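Local atomic coordinates of transcriptional regulator, TetR family (Thermus thermophilus, PDB entry 3VPR), a protein that is a TetR-family transcriptional repressor that probably binds regulatory DNA through a helix-turn-helix motif, probably as a dimer. Residues R7-A12 with Y52-L57; K68-A73 with E123-A128; A87-F90 with F96-T99. All blocks are in the same frame, centred on the assembly; numbering follows the deposited sequence.

Contact 1 of 3, residues R7-A12 with Y52-L57; sequences RILEEA and YEISLL
L9 and I54 mark the nearest approach of two helix segments, their CA atoms 6.3 Å apart, where 7-12 and 52-57 run almost at right angles (88° between their directions) with axes 10.0 Å apart. The first segment belongs to helix 4-19, the opening helix of the TetR DNA-binding domain, and the second to helix 47-70, the long helix that carries on toward the C-terminal domain. L9 holds the centre. Its CG lies beside the backbone N and opposite the carbonyl carbon (chi1 -65°), which carries it toward helix 47-70, and from there the branch sends the two methyls to neighbouring residues. CD1 goes to E53, 3.8 Å from OE1. CD2 comes to 4.2 Å from I54 CG1. I54 reaches back with its longer branch, and the terminal CD1 settles 3.5 Å from the backbone O of L9 and 4.0 Å from CB of A12. A12, close to one turn after L9, thus offers a small methyl to the end of the isoleucine. The E53 carboxylate meets L9 through OE1, while its OE2 has a long, weak ion pair with R5. F44 of helix 37-44 touches both L9 and E53, and L29 of helix 26-33 touches A12, so this interface also meets the predicted helix-turn-helix. Across the two segments the contact is carried by methyl and methylene groups, with oxygens of L9 and E53 meeting only carbon; cohesion therefore comes from close packing and burial of apolar surface rather than from directed polar bonds.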
loop_
_atom_site.group_PDB
_atom_site.type_symbol
_atom_site.label_atom_id
_atom_site.label_comp_id
_atom_site.label_asym_id
_atom_site.label_seq_id
_atom_site.Cartn_x
_atom_site.Cartn_y
_atom_site.Cartn_z
ATOM N N ARG A 7 10.017 -23.612 12.810
ATOM C CA ARG A 7 10.891 -23.582 11.639
ATOM C C ARG A 7 10.044 -23.701 10.382
ATOM O O ARG A 7 10.313 -23.067 9.366
ATOM C CB ARG A 7 11.916 -24.731 11.695
ATOM N N ILE A 8 9.010 -24.520 10.456
ATOM C CA ILE A 8 8.136 -24.676 9.316
ATOM C C ILE A 8 7.482 -23.335 8.981
ATOM O O ILE A 8 7.399 -22.973 7.802
ATOM C CB ILE A 8 7.044 -25.732 9.589
ATOM C CG1 ILE A 8 7.698 -27.104 9.803
ATOM C CG2 ILE A 8 6.048 -25.768 8.429
ATOM C CD1 ILE A 8 6.719 -28.247 10.117
ATOM N N LEU A 9 7.054 -22.577 9.995
ATOM C CA LEU A 9 6.374 -21.303 9.712
ATOM C C LEU A 9 7.303 -20.216 9.190
ATOM O O LEU A 9 6.953 -19.515 8.246
ATOM C CB LEU A 9 5.617 -20.793 10.938
ATOM C CG LEU A 9 4.459 -21.699 11.371
ATOM C CD1 LEU A 9 3.751 -21.096 12.576
ATOM C CD2 LEU A 9 3.478 -21.871 10.208
ATOM N N GLU A 10 8.481 -20.079 9.795
ATOM C CA GLU A 10 9.438 -19.078 9.342
ATOM C C GLU A 10 9.969 -19.412 7.942
ATOM O O GLU A 10 10.104 -18.536 7.100
ATOM C CB GLU A 10 10.614 -18.972 10.321
ATOM C CG GLU A 10 11.754 -18.091 9.801
ATOM C CD GLU A 10 12.651 -17.556 10.903
ATOM O OE1 GLU A 10 12.997 -18.330 11.817
ATOM O OE2 GLU A 10 13.020 -16.362 10.849
ATOM N N GLU A 11 10.255 -20.683 7.708
ATOM C CA GLU A 11 10.764 -21.128 6.416
ATOM C C GLU A 11 9.717 -21.018 5.329
ATOM O O GLU A 11 10.037 -20.696 4.188
ATOM C CB GLU A 11 11.259 -22.576 6.491
ATOM C CG GLU A 11 12.529 -22.756 7.322
ATOM C CD GLU A 11 13.708 -21.980 6.758
ATOM O OE1 GLU A 11 14.111 -22.265 5.609
ATOM O OE2 GLU A 11 14.228 -21.081 7.462
ATOM N N ALA A 12 8.472 -21.312 5.680
ATOM C CA ALA A 12 7.372 -21.214 4.730
ATOM C C ALA A 12 7.221 -19.739 4.379
ATOM O O ALA A 12 7.118 -19.372 3.210
ATOM C CB ALA A 12 6.078 -21.730 5.350
ATOM N N TYR A 52 -2.418 -18.942 7.339
ATOM C CA TYR A 52 -3.202 -18.337 8.406
ATOM C C TYR A 52 -2.337 -18.064 9.647
ATOM O O TYR A 52 -2.361 -16.962 10.184
ATOM C CB TYR A 52 -4.384 -19.253 8.755
ATOM C CG TYR A 52 -5.102 -18.878 10.021
ATOM C CD1 TYR A 52 -5.736 -17.638 10.151
ATOM C CD2 TYR A 52 -5.125 -19.751 11.103
ATOM C CE1 TYR A 52 -6.365 -17.279 11.329
ATOM C CE2 TYR A 52 -5.751 -19.407 12.283
ATOM C CZ TYR A 52 -6.368 -18.173 12.397
ATOM O OH TYR A 52 -6.968 -17.831 13.587
ATOM N N GLU A 53 -1.565 -19.056 10.085
ATOM C CA GLU A 53 -0.715 -18.887 11.266
ATOM C C GLU A 53 0.415 -17.877 11.053
ATOM O O GLU A 53 0.786 -17.146 11.971
ATOM C CB GLU A 53 -0.181 -20.245 11.734
ATOM C CG GLU A 53 -1.231 -20.986 12.550
ATOM C CD GLU A 53 -0.783 -22.330 13.057
ATOM O OE1 GLU A 53 0.310 -22.418 13.657
ATOM O OE2 GLU A 53 -1.544 -23.302 12.867
ATOM N N ILE A 54 0.947 -17.817 9.838
ATOM C CA ILE A 54 1.965 -16.828 9.540
ATOM C C ILE A 54 1.327 -15.432 9.689
ATOM O O ILE A 54 1.903 -14.530 10.297
ATOM C CB ILE A 54 2.500 -17.008 8.108
ATOM C CG1 ILE A 54 3.460 -18.204 8.068
ATOM C CG2 ILE A 54 3.181 -15.726 7.631
ATOM C CD1 ILE A 54 3.939 -18.574 6.680
ATOM N N SER A 55 0.130 -15.262 9.138
ATOM C CA SER A 55 -0.568 -13.973 9.221
ATOM C C SER A 55 -0.840 -13.598 10.675
ATOM O O SER A 55 -0.571 -12.476 11.096
ATOM C CB SER A 55 -1.882 -14.040 8.446
ATOM O OG SER A 55 -1.627 -14.290 7.075
ATOM N N LEU A 56 -1.367 -14.547 11.437
ATOM C CA LEU A 56 -1.651 -14.335 12.856
ATOM C C LEU A 56 -0.378 -13.880 13.582
ATOM O O LEU A 56 -0.376 -12.855 14.258
ATOM C CB LEU A 56 -2.164 -15.640 13.470
ATOM C CG LEU A 56 -3.443 -15.619 14.309
ATOM C CD1 LEU A 56 -4.559 -14.904 13.551
ATOM C CD2 LEU A 56 -3.838 -17.060 14.628
ATOM N N LEU A 57 0.704 -14.641 13.430
ATOM C CA LEU A 57 1.990 -14.311 14.060
ATOM C C LEU A 57 2.420 -12.870 13.772
ATOM O O LEU A 57 2.879 -12.150 14.659
ATOM C CB LEU A 57 3.074 -15.277 13.574
ATOM C CG LEU A 57 4.497 -15.155 14.135
ATOM C CD1 LEU A 57 5.173 -16.519 14.066
ATOM C CD2 LEU A 57 5.305 -14.099 13.362
#

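Contact 2 of 3, residues K68-A73 with E123-A128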
loop_
_atom_site.group_PDB
_atom_site.type_symbol
_atom_site.label_atom_id
_atom_site.label_comp_id
_atom_site.label_asym_id
_atom_site.label_seq_id
_atom_site.Cartn_x
_atom_site.Cartn_y
_atom_site.Cartn_z
ATOM N N LYS A 68 1.563 -1.101 23.467
ATOM C CA LYS A 68 2.549 -0.503 24.343
ATOM C C LYS A 68 2.341 1.011 24.319
ATOM O O LYS A 68 2.391 1.675 25.361
ATOM C CB LYS A 68 3.968 -0.806 23.857
ATOM C CG LYS A 68 4.209 -2.212 23.300
ATOM C CD LYS A 68 4.029 -3.297 24.342
ATOM C CE LYS A 68 4.659 -4.614 23.902
ATOM N NZ LYS A 68 4.646 -5.606 25.016
ATOM N N ALA A 69 2.091 1.545 23.124
ATOM C CA ALA A 69 1.915 2.981 22.937
ATOM C C ALA A 69 0.717 3.573 23.663
ATOM O O ALA A 69 0.752 4.734 24.064
ATOM C CB ALA A 69 1.833 3.308 21.442
ATOM N N LEU A 70 -0.345 2.788 23.820
ATOM C CA LEU A 70 -1.539 3.258 24.504
ATOM C C LEU A 70 -1.225 3.641 25.953
ATOM O O LEU A 70 -1.931 4.453 26.564
ATOM C CB LEU A 70 -2.625 2.177 24.476
ATOM C CG LEU A 70 -3.296 1.857 23.135
ATOM C CD1 LEU A 70 -4.321 0.744 23.315
ATOM C CD2 LEU A 70 -3.972 3.103 22.593
ATOM N N GLU A 71 -0.151 3.069 26.487
ATOM C CA GLU A 71 0.258 3.324 27.862
ATOM C C GLU A 71 1.090 4.586 28.059
ATOM O O GLU A 71 1.403 4.952 29.192
ATOM C CB GLU A 71 1.015 2.112 28.415
ATOM C CG GLU A 71 0.170 0.847 28.505
ATOM C CD GLU A 71 -1.054 1.025 29.384
ATOM O OE1 GLU A 71 -0.880 1.323 30.584
ATOM O OE2 GLU A 71 -2.189 0.868 28.880
ATOM N N VAL A 72 1.445 5.255 26.966
ATOM C CA VAL A 72 2.230 6.482 27.056
ATOM C C VAL A 72 1.302 7.678 27.269
ATOM O O VAL A 72 0.432 7.959 26.442
ATOM C CB VAL A 72 3.074 6.706 25.778
ATOM C CG1 VAL A 72 3.845 8.019 25.876
ATOM C CG2 VAL A 72 4.034 5.539 25.586
ATOM N N ALA A 73 1.496 8.374 28.386
ATOM C CA ALA A 73 0.684 9.532 28.745
ATOM C C ALA A 73 0.619 10.584 27.638
ATOM O O ALA A 73 -0.452 10.849 27.106
ATOM C CB ALA A 73 1.215 10.158 30.036
ATOM N N GLU A 123 -5.783 -0.642 14.085
ATOM C CA GLU A 123 -6.221 0.658 13.589
ATOM C C GLU A 123 -7.013 1.384 14.675
ATOM O O GLU A 123 -6.920 2.605 14.825
ATOM C CB GLU A 123 -7.069 0.474 12.321
ATOM C CG GLU A 123 -7.723 1.749 11.808
ATOM C CD GLU A 123 -8.007 1.701 10.315
ATOM O OE1 GLU A 123 -8.341 0.613 9.798
ATOM O OE2 GLU A 123 -7.906 2.753 9.655
ATOM N N GLU A 124 -7.781 0.621 15.447
ATOM C CA GLU A 124 -8.577 1.194 16.533
ATOM C C GLU A 124 -7.690 1.703 17.678
ATOM O O GLU A 124 -8.015 2.700 18.318
ATOM C CB GLU A 124 -9.586 0.164 17.051
ATOM C CG GLU A 124 -10.509 0.692 18.143
ATOM C CD GLU A 124 -11.185 2.004 17.763
ATOM O OE1 GLU A 124 -11.834 2.057 16.690
ATOM O OE2 GLU A 124 -11.066 2.982 18.542
ATOM N N ASN A 125 -6.567 1.035 17.933
ATOM C CA ASN A 125 -5.668 1.493 18.995
ATOM C C ASN A 125 -5.009 2.807 18.569
ATOM O O ASN A 125 -4.752 3.692 19.399
ATOM C CB ASN A 125 -4.579 0.459 19.295
ATOM C CG ASN A 125 -5.109 -0.749 20.051
ATOM O OD1 ASN A 125 -6.004 -0.621 20.884
ATOM N ND2 ASN A 125 -4.544 -1.929 19.777
ATOM N N LEU A 126 -4.735 2.941 17.270
ATOM C CA LEU A 126 -4.114 4.161 16.777
ATOM C C LEU A 126 -5.120 5.294 16.914
ATOM O O LEU A 126 -4.779 6.391 17.349
ATOM C CB LEU A 126 -3.688 4.003 15.308
ATOM C CG LEU A 126 -3.074 5.240 14.635
ATOM C CD1 LEU A 126 -1.904 5.746 15.452
ATOM C CD2 LEU A 126 -2.626 4.885 13.200
ATOM N N ARG A 127 -6.363 5.015 16.540
ATOM C CA ARG A 127 -7.423 6.002 16.630
ATOM C C ARG A 127 -7.596 6.476 18.063
ATOM O O ARG A 127 -7.809 7.670 18.307
ATOM C CB ARG A 127 -8.739 5.420 16.114
ATOM C CG ARG A 127 -8.716 5.095 14.626
ATOM C CD ARG A 127 -10.109 4.777 14.101
ATOM N NE ARG A 127 -10.075 4.397 12.692
ATOM C CZ ARG A 127 -11.139 4.020 11.988
ATOM N NH1 ARG A 127 -12.333 3.973 12.560
ATOM N NH2 ARG A 127 -11.010 3.686 10.709
ATOM N N ALA A 128 -7.501 5.545 19.009
ATOM C CA ALA A 128 -7.637 5.898 20.424
ATOM C C ALA A 128 -6.544 6.881 20.831
ATOM O O ALA A 128 -6.804 7.810 21.589
ATOM C CB ALA A 128 -7.575 4.641 21.311
#
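L70 and N125 meet with their side chains crossed at about a right angle, in the helical bundle of the TetR C-terminal domain, where the end of helix 47-70 comes beside the middle of helix 109-135. The CA atoms of the two residues are 7.1 Å apart, and both side chains start out toward the opposite segment. In L70, CG stands opposite the carbonyl carbon (chi1 -70°), and the two methyls reach different parts of the partner helix. CD1 goes to the amide of N125, 3.7 Å from its CG and 3.3 Å from OD1, so a methyl abuts the oxygen end of the carboxamide. CD2 passes to the backbone, 3.3 Å from N125 O, and lies near the methyl of A128. The leucine thus lies against N125 and A128, close to one turn apart on the same helix, with part of its surface on polar atoms. The contact is small, 121 Å² in all, and lies toward the surface; the adjoining A69 and L70 also touch I129. R132 of helix 109-135 hydrogen-bonds V72 O and, weakly, L70 O. On another side of helix 109-135, E123 forms a salt bridge with R149 and a weak one to R127 NH2, about one turn on. The one wholly apolar side-chain touch between the two segments is L70 CD2 to A128 CB, 4.1 Å apart.

Contact 3 of 3, residues A87-F90 with F96-T99; sequences ARYF and FFVT
This is an aromatic cluster in the buried interior of the C-terminal domain, where Y89 and F90 of helix 75-92 meet F97 of helix 94-103 across the tight bend joining the two helices. The nearest CA atoms, those of F90 and F97, are 6.8 Å apart. F97 is met by the other two rings in two different ways. F90 turns an edge toward the face of F97 in an edge-to-face pair, with centroids 5.7 Å apart and planes at 79°; its CD1 lies 3.9 Å from CG of F97. The same phenylalanine adds a CH-pi contact from its backbone, since F90 CA sits over the F97 face, 4.1 Å from the ring centroid and 29° off the normal. Y89 and F97 instead meet at their edges, with planes nearly perpendicular: Y89 CD2 is 3.5 Å from F97 CZ. The first torsion of F97 (chi1 -80°) puts CG opposite its carbonyl carbon and directs the ring toward helix 75-92, so that its far edge arrives at Y89 while its face lies on F90. Replacing F97 with an alanine would probably leave the edge of F90 and the CD2 side of Y89 without their aromatic mate and open a gap at the bend. The Y89 hydroxyl is engaged apart from the cluster, hydrogen-bonded to the backbone O of L57 in helix 47-70. F90 also packs on M158 and I159 of helix 144-161, while next to F97 in sequence F96 leans on I54 and L57 of helix 47-70, and T99 meets helix 4-19, so the aromatic group lies amid helices from both parts of the protein.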
loop_
_atom_site.group_PDB
_atom_site.type_symbol
_atom_site.label_atom_id
_atom_site.label_comp_id
_atom_site.label_asym_id
_atom_site.label_seq_id
_atom_site.Cartn_x
_atom_site.Cartn_y
_atom_site.Cartn_z
ATOM N N ALA A 87 6.951 -0.104 12.674
ATOM C CA ALA A 87 8.003 -0.195 11.662
ATOM C C ALA A 87 9.133 -1.143 12.052
ATOM O O ALA A 87 9.686 -1.841 11.204
ATOM C CB ALA A 87 8.576 1.209 11.378
ATOM N N ARG A 88 9.495 -1.153 13.331
ATOM C CA ARG A 88 10.554 -2.044 13.782
ATOM C C ARG A 88 10.084 -3.490 13.671
ATOM O O ARG A 88 10.793 -4.343 13.142
ATOM C CB ARG A 88 10.954 -1.742 15.226
ATOM C CG ARG A 88 11.832 -2.829 15.826
ATOM C CD ARG A 88 12.412 -2.445 17.171
ATOM N NE ARG A 88 13.639 -1.674 17.027
ATOM C CZ ARG A 88 14.475 -1.392 18.021
ATOM N NH1 ARG A 88 14.227 -1.818 19.254
ATOM N NH2 ARG A 88 15.564 -0.680 17.777
ATOM N N TYR A 89 8.882 -3.764 14.163
ATOM C CA TYR A 89 8.347 -5.113 14.093
ATOM C C TYR A 89 8.255 -5.552 12.633
ATOM O O TYR A 89 8.616 -6.669 12.284
ATOM C CB TYR A 89 6.959 -5.173 14.722
ATOM C CG TYR A 89 6.447 -6.581 14.846
ATOM C CD1 TYR A 89 6.853 -7.393 15.899
ATOM C CD2 TYR A 89 5.580 -7.114 13.897
ATOM C CE1 TYR A 89 6.416 -8.702 16.011
ATOM C CE2 TYR A 89 5.130 -8.427 13.998
ATOM C CZ TYR A 89 5.554 -9.217 15.058
ATOM O OH TYR A 89 5.127 -10.524 15.168
ATOM N N PHE A 90 7.757 -4.666 11.779
ATOM C CA PHE A 90 7.627 -4.977 10.362
ATOM C C PHE A 90 8.962 -5.437 9.772
ATOM O O PHE A 90 9.032 -6.460 9.093
ATOM C CB PHE A 90 7.121 -3.747 9.603
ATOM C CG PHE A 90 7.558 -3.700 8.167
ATOM C CD1 PHE A 90 7.033 -4.593 7.237
ATOM C CD2 PHE A 90 8.512 -2.762 7.743
ATOM C CE1 PHE A 90 7.446 -4.560 5.890
ATOM C CE2 PHE A 90 8.935 -2.719 6.399
ATOM C CZ PHE A 90 8.401 -3.620 5.472
ATOM N N PHE A 96 7.139 -12.449 7.035
ATOM C CA PHE A 96 5.778 -12.736 7.483
ATOM C C PHE A 96 4.790 -11.711 6.931
ATOM O O PHE A 96 3.641 -12.038 6.630
ATOM C CB PHE A 96 5.689 -12.719 9.009
ATOM C CG PHE A 96 6.342 -13.891 9.668
ATOM C CD1 PHE A 96 7.712 -13.900 9.901
ATOM C CD2 PHE A 96 5.587 -14.994 10.057
ATOM C CE1 PHE A 96 8.323 -14.996 10.513
ATOM C CE2 PHE A 96 6.186 -16.100 10.672
ATOM C CZ PHE A 96 7.557 -16.101 10.900
ATOM N N PHE A 97 5.240 -10.466 6.814
ATOM C CA PHE A 97 4.397 -9.393 6.301
ATOM C C PHE A 97 4.187 -9.517 4.806
ATOM O O PHE A 97 3.082 -9.292 4.313
ATOM C CB PHE A 97 5.005 -8.043 6.661
ATOM C CG PHE A 97 4.716 -7.626 8.069
ATOM C CD1 PHE A 97 3.568 -6.898 8.371
ATOM C CD2 PHE A 97 5.541 -8.031 9.106
ATOM C CE1 PHE A 97 3.247 -6.583 9.689
ATOM C CE2 PHE A 97 5.226 -7.721 10.426
ATOM C CZ PHE A 97 4.079 -6.998 10.717
ATOM N N VAL A 98 5.240 -9.880 4.084
ATOM C CA VAL A 98 5.124 -10.053 2.646
ATOM C C VAL A 98 4.152 -11.203 2.386
ATOM O O VAL A 98 3.370 -11.172 1.436
ATOM C CB VAL A 98 6.494 -10.368 2.007
ATOM C CG1 VAL A 98 6.316 -10.710 0.522
ATOM C CG2 VAL A 98 7.422 -9.167 2.169
ATOM N N THR A 99 4.181 -12.209 3.250
ATOM C CA THR A 99 3.296 -13.356 3.083
ATOM C C THR A 99 1.845 -12.972 3.360
ATOM O O THR A 99 0.952 -13.258 2.559
ATOM C CB THR A 99 3.689 -14.516 4.033
ATOM O OG1 THR A 99 4.996 -14.998 3.693
ATOM C CG2 THR A 99 2.686 -15.661 3.919
#

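Overall arrangement
Contacts 1 and 2 share helix 47-70: contact 1 uses its N-terminal half and contact 2 its C-terminal end, with centres 27 Å apart on opposite sides of the chain's centre. Contact 3 lies close to that centre, 12 Å from contact 1 and 19 Å from contact 2, measured between centres. It touches contact 1 directly: L57 CD2 is 3.4 Å from F96 CD2, and I54 CG2 is 3.7 Å from T99 CG2. Contacts 2 and 3 remain about 9 Å apart at their nearest atoms. The touch between contacts 1 and 3 thus probably links the DNA-binding domain, with its predicted helix-turn-helix, to the C-terminal domain, whereas contact 2 lies at the C-terminal end of helix 47-70.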